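Local coordinates for protein histone-lysine N-methyltransferase family member SUVH9 (Arabidopsis thaliana, PDB 4NJ5) that contributes to gene and transposon silencing, lacks methyltransferase activity, and may instead bind methylated DNA and recruit RNA polymerase V to chromatin, at residues A[274-286]-A[449-461]. Residues are numbered along the deposited sequence; the frame is centred on the assembly and turned at random.
Sequences QEPLYYEYLAQTS and MDVSKMRNVACYI
The ring of Tyr279 lies over the side chain of Arg455, a worked example of an arginine held in place by a carbonyl oxygen at its edge and an aromatic ring on its face. Arg455 CD sits almost above the ring centroid, 3.7 Å away as a CH-pi contact, and the guanidinium follows as a cation-pi stack, its plane 17° from that of the ring. Two nitrogens of this group donate side-on hydrogen bonds to one acceptor, which fixes the rotation of the guanidinium: Arg455 NE lies 2.8 Å from Val451 O. The second donor is Arg455 NH2; Cys459 CB lies against the opposite face of the group. The bend at chi3 (69°) goes with a guanidinium whose edge meets Val451 O. Tyr460 presents its ring edge to the face of Tyr279 in an offset edge-to-face pair, planes at 78°, and packs its CE1 3.6 Å from Pro276 CB. Further along, Tyr281 covers Asn456 CA with one ring face, and its OH accepts from Val457 N at 3.3 Å while also bonding to Glu260. Asn456 turns its amide away to the backbone of Glu389 and Ala391. The backbones meet through Glu280 N to Lys453 O and Leu282 N to Arg455 O, both 3.0 Å, with a weak bond from Arg455 N to Glu280 O between them. On the face of the ladder where both point, Met454 runs alongside Glu280 and brings its CE to 3.9 Å from Leu282 CD2. The arrangement is a two-stranded parallel beta ladder, pairing strand 280-281 of the pre-SET region with SET-domain strand 454-455 in this Suvar3-9 family fold, away from the zinc cluster.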
ATOM      1  N   GLN A 274     -15.990   2.579 -25.285  1.00 40.36           N
ATOM      2  CA  GLN A 274     -16.302   1.475 -24.389  1.00 40.11           C
ATOM      3  C   GLN A 274     -15.571   0.204 -24.792  1.00 39.97           C
ATOM      4  O   GLN A 274     -16.122  -0.884 -24.671  1.00 39.17           O
ATOM      5  CB  GLN A 274     -17.812   1.220 -24.377  1.00 49.58           C
ATOM      6  CG  GLN A 274     -18.681   2.402 -23.968  1.00 53.50           C
ATOM      7  CD  GLN A 274     -20.155   2.047 -23.931  1.00 52.84           C
ATOM      8  OE1 GLN A 274     -20.537   0.921 -24.251  1.00 57.53           O
ATOM      9  NE2 GLN A 274     -20.988   3.005 -23.538  1.00 47.15           N
ATOM     10  N   GLU A 275     -14.338   0.353 -25.273  1.00 45.35           N
ATOM     11  CA  GLU A 275     -13.524  -0.782 -25.734  1.00 46.19           C
ATOM     12  C   GLU A 275     -13.402  -2.004 -24.797  1.00 42.30           C
ATOM     13  O   GLU A 275     -13.516  -3.135 -25.267  1.00 44.73           O
ATOM     14  CB  GLU A 275     -12.125  -0.321 -26.176  1.00 57.57           C
ATOM     15  CG  GLU A 275     -11.161  -1.474 -26.467  1.00 64.91           C
ATOM     16  CD  GLU A 275      -9.846  -1.024 -27.087  1.00 71.35           C
ATOM     17  OE1 GLU A 275      -9.829  -0.739 -28.305  1.00 74.76           O
ATOM     18  OE2 GLU A 275      -8.825  -0.974 -26.363  1.00 70.14           O
ATOM     19  N   PRO A 276     -13.160  -1.792 -23.485  1.00 34.74           N
ATOM     20  CA  PRO A 276     -12.980  -2.961 -22.612  1.00 32.22           C
ATOM     21  C   PRO A 276     -14.146  -3.953 -22.627  1.00 31.23           C
ATOM     22  O   PRO A 276     -13.926  -5.143 -22.403  1.00 30.52           O
ATOM     23  CB  PRO A 276     -12.835  -2.336 -21.220  1.00 30.33           C
ATOM     24  CG  PRO A 276     -12.253  -1.003 -21.478  1.00 27.68           C
ATOM     25  CD  PRO A 276     -12.895  -0.536 -22.756  1.00 33.76           C
ATOM     26  N   LEU A 277     -15.355  -3.468 -22.894  1.00 36.07           N
ATOM     27  CA  LEU A 277     -16.534  -4.327 -22.991  1.00 37.58           C
ATOM     28  C   LEU A 277     -16.396  -5.363 -24.108  1.00 36.75           C
ATOM     29  O   LEU A 277     -16.868  -6.491 -23.990  1.00 41.17           O
ATOM     30  CB  LEU A 277     -17.777  -3.470 -23.238  1.00 36.62           C
ATOM     31  CG  LEU A 277     -18.801  -3.302 -22.112  1.00 35.08           C
ATOM     32  CD1 LEU A 277     -18.148  -3.377 -20.747  1.00 31.44           C
ATOM     33  CD2 LEU A 277     -19.546  -1.985 -22.267  1.00 35.69           C
ATOM     34  N   TYR A 278     -15.718  -4.978 -25.179  1.00 28.17           N
ATOM     35  CA  TYR A 278     -15.622  -5.794 -26.382  1.00 34.33           C
ATOM     36  C   TYR A 278     -14.607  -6.945 -26.330  1.00 32.79           C
ATOM     37  O   TYR A 278     -14.550  -7.760 -27.242  1.00 33.88           O
ATOM     38  CB  TYR A 278     -15.366  -4.874 -27.572  1.00 47.64           C
ATOM     39  CG  TYR A 278     -16.425  -3.812 -27.720  1.00 55.40           C
ATOM     40  CD1 TYR A 278     -17.769  -4.140 -27.658  1.00 57.72           C
ATOM     41  CD2 TYR A 278     -16.083  -2.477 -27.893  1.00 59.04           C
ATOM     42  CE1 TYR A 278     -18.744  -3.176 -27.787  1.00 61.43           C
ATOM     43  CE2 TYR A 278     -17.054  -1.504 -28.022  1.00 62.03           C
ATOM     44  CZ  TYR A 278     -18.381  -1.865 -27.968  1.00 64.30           C
ATOM     45  OH  TYR A 278     -19.360  -0.915 -28.093  1.00 68.18           O
ATOM     46  N   TYR A 279     -13.805  -7.009 -25.274  1.00 32.52           N
ATOM     47  CA  TYR A 279     -12.975  -8.189 -25.057  1.00 33.95           C
ATOM     48  C   TYR A 279     -13.824  -9.233 -24.350  1.00 32.20           C
ATOM     49  O   TYR A 279     -14.816  -8.898 -23.698  1.00 35.06           O
ATOM     50  CB  TYR A 279     -11.752  -7.875 -24.190  1.00 41.22           C
ATOM     51  CG  TYR A 279     -10.802  -6.862 -24.783  1.00 44.86           C
ATOM     52  CD1 TYR A 279      -9.789  -7.252 -25.649  1.00 45.82           C
ATOM     53  CD2 TYR A 279     -10.907  -5.516 -24.459  1.00 46.26           C
ATOM     54  CE1 TYR A 279      -8.914  -6.323 -26.186  1.00 48.20           C
ATOM     55  CE2 TYR A 279     -10.040  -4.585 -24.989  1.00 48.58           C
ATOM     56  CZ  TYR A 279      -9.046  -4.992 -25.852  1.00 50.57           C
ATOM     57  OH  TYR A 279      -8.183  -4.059 -26.382  1.00 52.44           O
ATOM     58  N   GLU A 280     -13.441 -10.497 -24.472  1.00 28.23           N
ATOM     59  CA  GLU A 280     -14.033 -11.527 -23.638  1.00 32.47           C
ATOM     60  C   GLU A 280     -13.206 -11.592 -22.367  1.00 32.69           C
ATOM     61  O   GLU A 280     -11.998 -11.831 -22.419  1.00 30.92           O
ATOM     62  CB  GLU A 280     -14.031 -12.879 -24.345  1.00 47.14           C
ATOM     63  CG  GLU A 280     -14.420 -14.035 -23.442  1.00 52.20           C
ATOM     64  CD  GLU A 280     -14.395 -15.370 -24.154  1.00 60.25           C
ATOM     65  OE1 GLU A 280     -14.696 -15.409 -25.367  1.00 63.02           O
ATOM     66  OE2 GLU A 280     -14.067 -16.378 -23.498  1.00 63.74           O
ATOM     67  N   TYR A 281     -13.848 -11.362 -21.228  1.00 35.96           N
ATOM     68  CA  TYR A 281     -13.134 -11.361 -19.961  1.00 31.71           C
ATOM     69  C   TYR A 281     -12.638 -12.758 -19.610  1.00 32.27           C
ATOM     70  O   TYR A 281     -13.372 -13.739 -19.734  1.00 32.51           O
ATOM     71  CB  TYR A 281     -14.000 -10.805 -18.830  1.00 22.92           C
ATOM     72  CG  TYR A 281     -13.185 -10.427 -17.617  1.00 21.61           C
ATOM     73  CD1 TYR A 281     -12.743  -9.125 -17.433  1.00 18.50           C
ATOM     74  CD2 TYR A 281     -12.833 -11.380 -16.668  1.00 19.45           C
ATOM     75  CE1 TYR A 281     -11.988  -8.779 -16.332  1.00 19.82           C
ATOM     76  CE2 TYR A 281     -12.077 -11.046 -15.567  1.00 17.88           C
ATOM     77  CZ  TYR A 281     -11.656  -9.744 -15.403  1.00 20.92           C
ATOM     78  OH  TYR A 281     -10.898  -9.407 -14.304  1.00 20.08           O
ATOM     79  N   LEU A 282     -11.386 -12.835 -19.173  1.00 26.06           N
ATOM     80  CA  LEU A 282     -10.765 -14.102 -18.819  1.00 24.86           C
ATOM     81  C   LEU A 282      -9.989 -13.940 -17.517  1.00 26.22           C
ATOM     82  O   LEU A 282      -8.965 -13.259 -17.478  1.00 29.12           O
ATOM     83  CB  LEU A 282      -9.837 -14.559 -19.942  1.00 20.73           C
ATOM     84  CG  LEU A 282      -9.083 -15.866 -19.704  1.00 21.12           C
ATOM     85  CD1 LEU A 282     -10.052 -17.029 -19.502  1.00 20.64           C
ATOM     86  CD2 LEU A 282      -8.119 -16.149 -20.846  1.00 23.25           C
ATOM     87  N   ALA A 283     -10.479 -14.569 -16.453  1.00 28.94           N
ATOM     88  CA  ALA A 283      -9.972 -14.307 -15.109  1.00 28.10           C
ATOM     89  C   ALA A 283      -8.620 -14.958 -14.834  1.00 26.10           C
ATOM     90  O   ALA A 283      -7.850 -14.477 -14.004  1.00 28.50           O
ATOM     91  CB  ALA A 283     -10.992 -14.732 -14.062  1.00 18.67           C
ATOM     92  N   GLN A 284      -8.338 -16.055 -15.525  1.00 18.18           N
ATOM     93  CA  GLN A 284      -7.074 -16.758 -15.353  1.00 18.68           C
ATOM     94  C   GLN A 284      -6.455 -17.040 -16.713  1.00 18.58           C
ATOM     95  O   GLN A 284      -7.169 -17.297 -17.679  1.00 19.81           O
ATOM     96  CB  GLN A 284      -7.287 -18.072 -14.600  1.00 25.21           C
ATOM     97  CG  GLN A 284      -7.926 -17.919 -13.230  1.00 30.90           C
ATOM     98  CD  GLN A 284      -7.909 -19.214 -12.444  1.00 40.35           C
ATOM     99  OE1 GLN A 284      -6.850 -19.686 -12.024  1.00 42.81           O
ATOM    100  NE2 GLN A 284      -9.083 -19.806 -12.253  1.00 42.02           N
ATOM    101  N   THR A 285      -5.129 -16.992 -16.784  1.00 18.28           N
ATOM    102  CA  THR A 285      -4.420 -17.245 -18.033  1.00 18.33           C
ATOM    103  C   THR A 285      -4.767 -18.612 -18.614  1.00 21.52           C
ATOM    104  O   THR A 285      -4.797 -19.613 -17.899  1.00 23.25           O
ATOM    105  CB  THR A 285      -2.892 -17.127 -17.851  1.00 17.72           C
ATOM    106  OG1 THR A 285      -2.512 -15.746 -17.898  1.00 17.74           O
ATOM    107  CG2 THR A 285      -2.147 -17.881 -18.950  1.00 18.37           C
ATOM    108  N   SER A 286      -5.053 -18.640 -19.912  1.00 23.31           N
ATOM    109  CA  SER A 286      -5.335 -19.892 -20.600  1.00 23.35           C
ATOM    110  C   SER A 286      -4.080 -20.455 -21.260  1.00 23.18           C
ATOM    111  O   SER A 286      -3.517 -19.855 -22.176  1.00 22.68           O
ATOM    112  CB  SER A 286      -6.442 -19.702 -21.634  1.00 21.28           C
ATOM    113  OG  SER A 286      -6.606 -20.874 -22.411  1.00 24.95           O
ATOM    114  N   MET A 449       2.219 -13.954 -24.634  1.00 24.06           N
ATOM    115  CA  MET A 449       0.807 -13.878 -24.314  1.00 23.14           C
ATOM    116  C   MET A 449       0.094 -12.977 -25.302  1.00 27.81           C
ATOM    117  O   MET A 449       0.583 -11.898 -25.647  1.00 29.27           O
ATOM    118  CB  MET A 449       0.609 -13.326 -22.902  1.00 21.91           C
ATOM    119  CG  MET A 449       1.329 -14.110 -21.829  1.00 30.14           C
ATOM    120  SD  MET A 449       1.039 -13.450 -20.180  1.00 43.47           S
ATOM    121  CE  MET A 449      -0.724 -13.694 -20.028  1.00 19.77           C
ATOM    122  N   ASP A 450      -1.064 -13.426 -25.760  1.00 24.02           N
ATOM    123  CA  ASP A 450      -1.940 -12.576 -26.541  1.00 24.54           C
ATOM    124  C   ASP A 450      -3.033 -12.057 -25.613  1.00 23.65           C
ATOM    125  O   ASP A 450      -3.663 -12.834 -24.892  1.00 23.14           O
ATOM    126  CB  ASP A 450      -2.548 -13.358 -27.706  1.00 28.99           C
ATOM    127  CG  ASP A 450      -3.339 -12.476 -28.645  1.00 31.34           C
ATOM    128  OD1 ASP A 450      -2.851 -12.200 -29.761  1.00 33.81           O
ATOM    129  OD2 ASP A 450      -4.448 -12.051 -28.267  1.00 34.63           O
ATOM    130  N   VAL A 451      -3.238 -10.743 -25.622  1.00 23.60           N
ATOM    131  CA  VAL A 451      -4.287 -10.120 -24.825  1.00 22.98           C
ATOM    132  C   VAL A 451      -5.184  -9.237 -25.686  1.00 23.81           C
ATOM    133  O   VAL A 451      -5.788  -8.285 -25.196  1.00 24.03           O
ATOM    134  CB  VAL A 451      -3.705  -9.277 -23.665  1.00 23.69           C
ATOM    135  CG1 VAL A 451      -3.023 -10.174 -22.643  1.00 21.23           C
ATOM    136  CG2 VAL A 451      -2.738  -8.224 -24.194  1.00 22.54           C
ATOM    137  N   SER A 452      -5.276  -9.562 -26.969  1.00 24.93           N
ATOM    138  CA  SER A 452      -6.059  -8.765 -27.905  1.00 25.94           C
ATOM    139  C   SER A 452      -7.511  -9.231 -27.986  1.00 26.27           C
ATOM    140  O   SER A 452      -8.359  -8.535 -28.535  1.00 27.05           O
ATOM    141  CB  SER A 452      -5.427  -8.823 -29.297  1.00 27.20           C
ATOM    142  OG  SER A 452      -5.468 -10.143 -29.817  1.00 27.67           O
ATOM    143  N   LYS A 453      -7.788 -10.412 -27.442  1.00 25.84           N
ATOM    144  CA  LYS A 453      -9.115 -11.009 -27.532  1.00 27.67           C
ATOM    145  C   LYS A 453      -9.672 -11.346 -26.160  1.00 25.42           C
ATOM    146  O   LYS A 453     -10.796 -10.985 -25.830  1.00 25.62           O
ATOM    147  CB  LYS A 453      -9.062 -12.270 -28.404  1.00 27.24           C
ATOM    148  CG  LYS A 453      -8.706 -12.022 -29.856  1.00 31.15           C
ATOM    149  CD  LYS A 453      -8.656 -13.324 -30.645  1.00 35.17           C
ATOM    150  CE  LYS A 453      -8.397 -13.073 -32.123  1.00 38.49           C
ATOM    151  NZ  LYS A 453      -9.440 -12.195 -32.718  1.00 42.06           N
ATOM    152  N   MET A 454      -8.869 -12.049 -25.373  1.00 28.62           N
ATOM    153  CA  MET A 454      -9.263 -12.457 -24.036  1.00 27.95           C
ATOM    154  C   MET A 454      -8.251 -11.939 -23.021  1.00 26.80           C
ATOM    155  O   MET A 454      -7.043 -12.127 -23.187  1.00 26.15           O
ATOM    156  CB  MET A 454      -9.396 -13.980 -23.961  1.00 23.99           C
ATOM    157  CG  MET A 454     -10.503 -14.520 -24.869  1.00 27.05           C
ATOM    158  SD  MET A 454     -10.266 -16.222 -25.418  1.00 55.09           S
ATOM    159  CE  MET A 454     -10.430 -17.106 -23.869  1.00 32.85           C
ATOM    160  N   ARG A 455      -8.754 -11.269 -21.986  1.00 21.95           N
ATOM    161  CA  ARG A 455      -7.914 -10.590 -21.008  1.00 23.94           C
ATOM    162  C   ARG A 455      -8.719 -10.271 -19.756  1.00 24.50           C
ATOM    163  O   ARG A 455      -9.951 -10.276 -19.784  1.00 25.94           O
ATOM    164  CB  ARG A 455      -7.393  -9.283 -21.599  1.00 25.32           C
ATOM    165  CG  ARG A 455      -8.492  -8.451 -22.239  1.00 27.03           C
ATOM    166  CD  ARG A 455      -8.132  -6.988 -22.298  1.00 25.34           C
ATOM    167  NE  ARG A 455      -7.043  -6.712 -23.229  1.00 27.50           N
ATOM    168  CZ  ARG A 455      -6.349  -5.579 -23.235  1.00 28.76           C
ATOM    169  NH1 ARG A 455      -6.625  -4.630 -22.349  1.00 25.73           N
ATOM    170  NH2 ARG A 455      -5.375  -5.398 -24.114  1.00 28.32           N
ATOM    171  N   ASN A 456      -8.017  -9.986 -18.662  1.00 21.52           N
ATOM    172  CA  ASN A 456      -8.648  -9.548 -17.421  1.00 19.25           C
ATOM    173  C   ASN A 456      -8.326  -8.083 -17.135  1.00 21.66           C
ATOM    174  O   ASN A 456      -7.744  -7.392 -17.975  1.00 24.00           O
ATOM    175  CB  ASN A 456      -8.185 -10.407 -16.247  1.00 18.58           C
ATOM    176  CG  ASN A 456      -6.742 -10.124 -15.846  1.00 22.24           C
ATOM    177  OD1 ASN A 456      -5.903  -9.787 -16.684  1.00 20.64           O
ATOM    178  ND2 ASN A 456      -6.450 -10.264 -14.558  1.00 21.82           N
ATOM    179  N   VAL A 457      -8.691  -7.626 -15.941  1.00 18.68           N
ATOM    180  CA  VAL A 457      -8.506  -6.233 -15.540  1.00 18.81           C
ATOM    181  C   VAL A 457      -7.044  -5.789 -15.658  1.00 18.22           C
ATOM    182  O   VAL A 457      -6.754  -4.683 -16.130  1.00 18.57           O
ATOM    183  CB  VAL A 457      -9.038  -5.991 -14.096  1.00 18.31           C
ATOM    184  CG1 VAL A 457      -8.410  -6.975 -13.106  1.00 17.62           C
ATOM    185  CG2 VAL A 457      -8.810  -4.550 -13.659  1.00 18.34           C
ATOM    186  N   ALA A 458      -6.135  -6.680 -15.270  1.00 17.68           N
ATOM    187  CA  ALA A 458      -4.706  -6.382 -15.210  1.00 20.58           C
ATOM    188  C   ALA A 458      -4.114  -5.957 -16.552  1.00 24.48           C
ATOM    189  O   ALA A 458      -3.068  -5.313 -16.599  1.00 23.41           O
ATOM    190  CB  ALA A 458      -3.944  -7.578 -14.654  1.00 16.92           C
ATOM    191  N   CYS A 459      -4.783  -6.320 -17.642  1.00 26.45           N
ATOM    192  CA  CYS A 459      -4.272  -6.019 -18.970  1.00 25.09           C
ATOM    193  C   CYS A 459      -4.529  -4.572 -19.363  1.00 25.37           C
ATOM    194  O   CYS A 459      -4.057  -4.110 -20.401  1.00 24.72           O
ATOM    195  CB  CYS A 459      -4.859  -6.981 -20.003  1.00 27.03           C
ATOM    196  SG  CYS A 459      -4.343  -8.698 -19.754  1.00 26.74           S
ATOM    197  N   TYR A 460      -5.271  -3.855 -18.526  1.00 24.87           N
ATOM    198  CA  TYR A 460      -5.497  -2.437 -18.765  1.00 26.51           C
ATOM    199  C   TYR A 460      -4.519  -1.584 -17.944  1.00 28.98           C
ATOM    200  O   TYR A 460      -4.544  -0.354 -18.010  1.00 29.91           O
ATOM    201  CB  TYR A 460      -6.953  -2.063 -18.464  1.00 25.00           C
ATOM    202  CG  TYR A 460      -7.970  -2.876 -19.239  1.00 21.62           C
ATOM    203  CD1 TYR A 460      -8.382  -2.485 -20.505  1.00 22.01           C
ATOM    204  CD2 TYR A 460      -8.518  -4.037 -18.701  1.00 22.28           C
ATOM    205  CE1 TYR A 460      -9.312  -3.229 -21.219  1.00 23.96           C
ATOM    206  CE2 TYR A 460      -9.449  -4.787 -19.407  1.00 21.09           C
ATOM    207  CZ  TYR A 460      -9.842  -4.377 -20.663  1.00 25.35           C
ATOM    208  OH  TYR A 460     -10.766  -5.116 -21.367  1.00 26.41           O
ATOM    209  N   ILE A 461      -3.652  -2.245 -17.181  1.00 25.63           N
ATOM    210  CA  ILE A 461      -2.647  -1.541 -16.390  1.00 26.70           C
ATOM    211  C   ILE A 461      -1.638  -0.838 -17.298  1.00 28.45           C
ATOM    212  O   ILE A 461      -1.054  -1.452 -18.192  1.00 29.20           O
ATOM    213  CB  ILE A 461      -1.912  -2.487 -15.420  1.00 22.03           C
ATOM    214  CG1 ILE A 461      -2.897  -3.071 -14.403  1.00 20.27           C
ATOM    215  CG2 ILE A 461      -0.783  -1.749 -14.702  1.00 20.21           C
ATOM    216  CD1 ILE A 461      -2.251  -3.987 -13.376  1.00 17.05           C
TER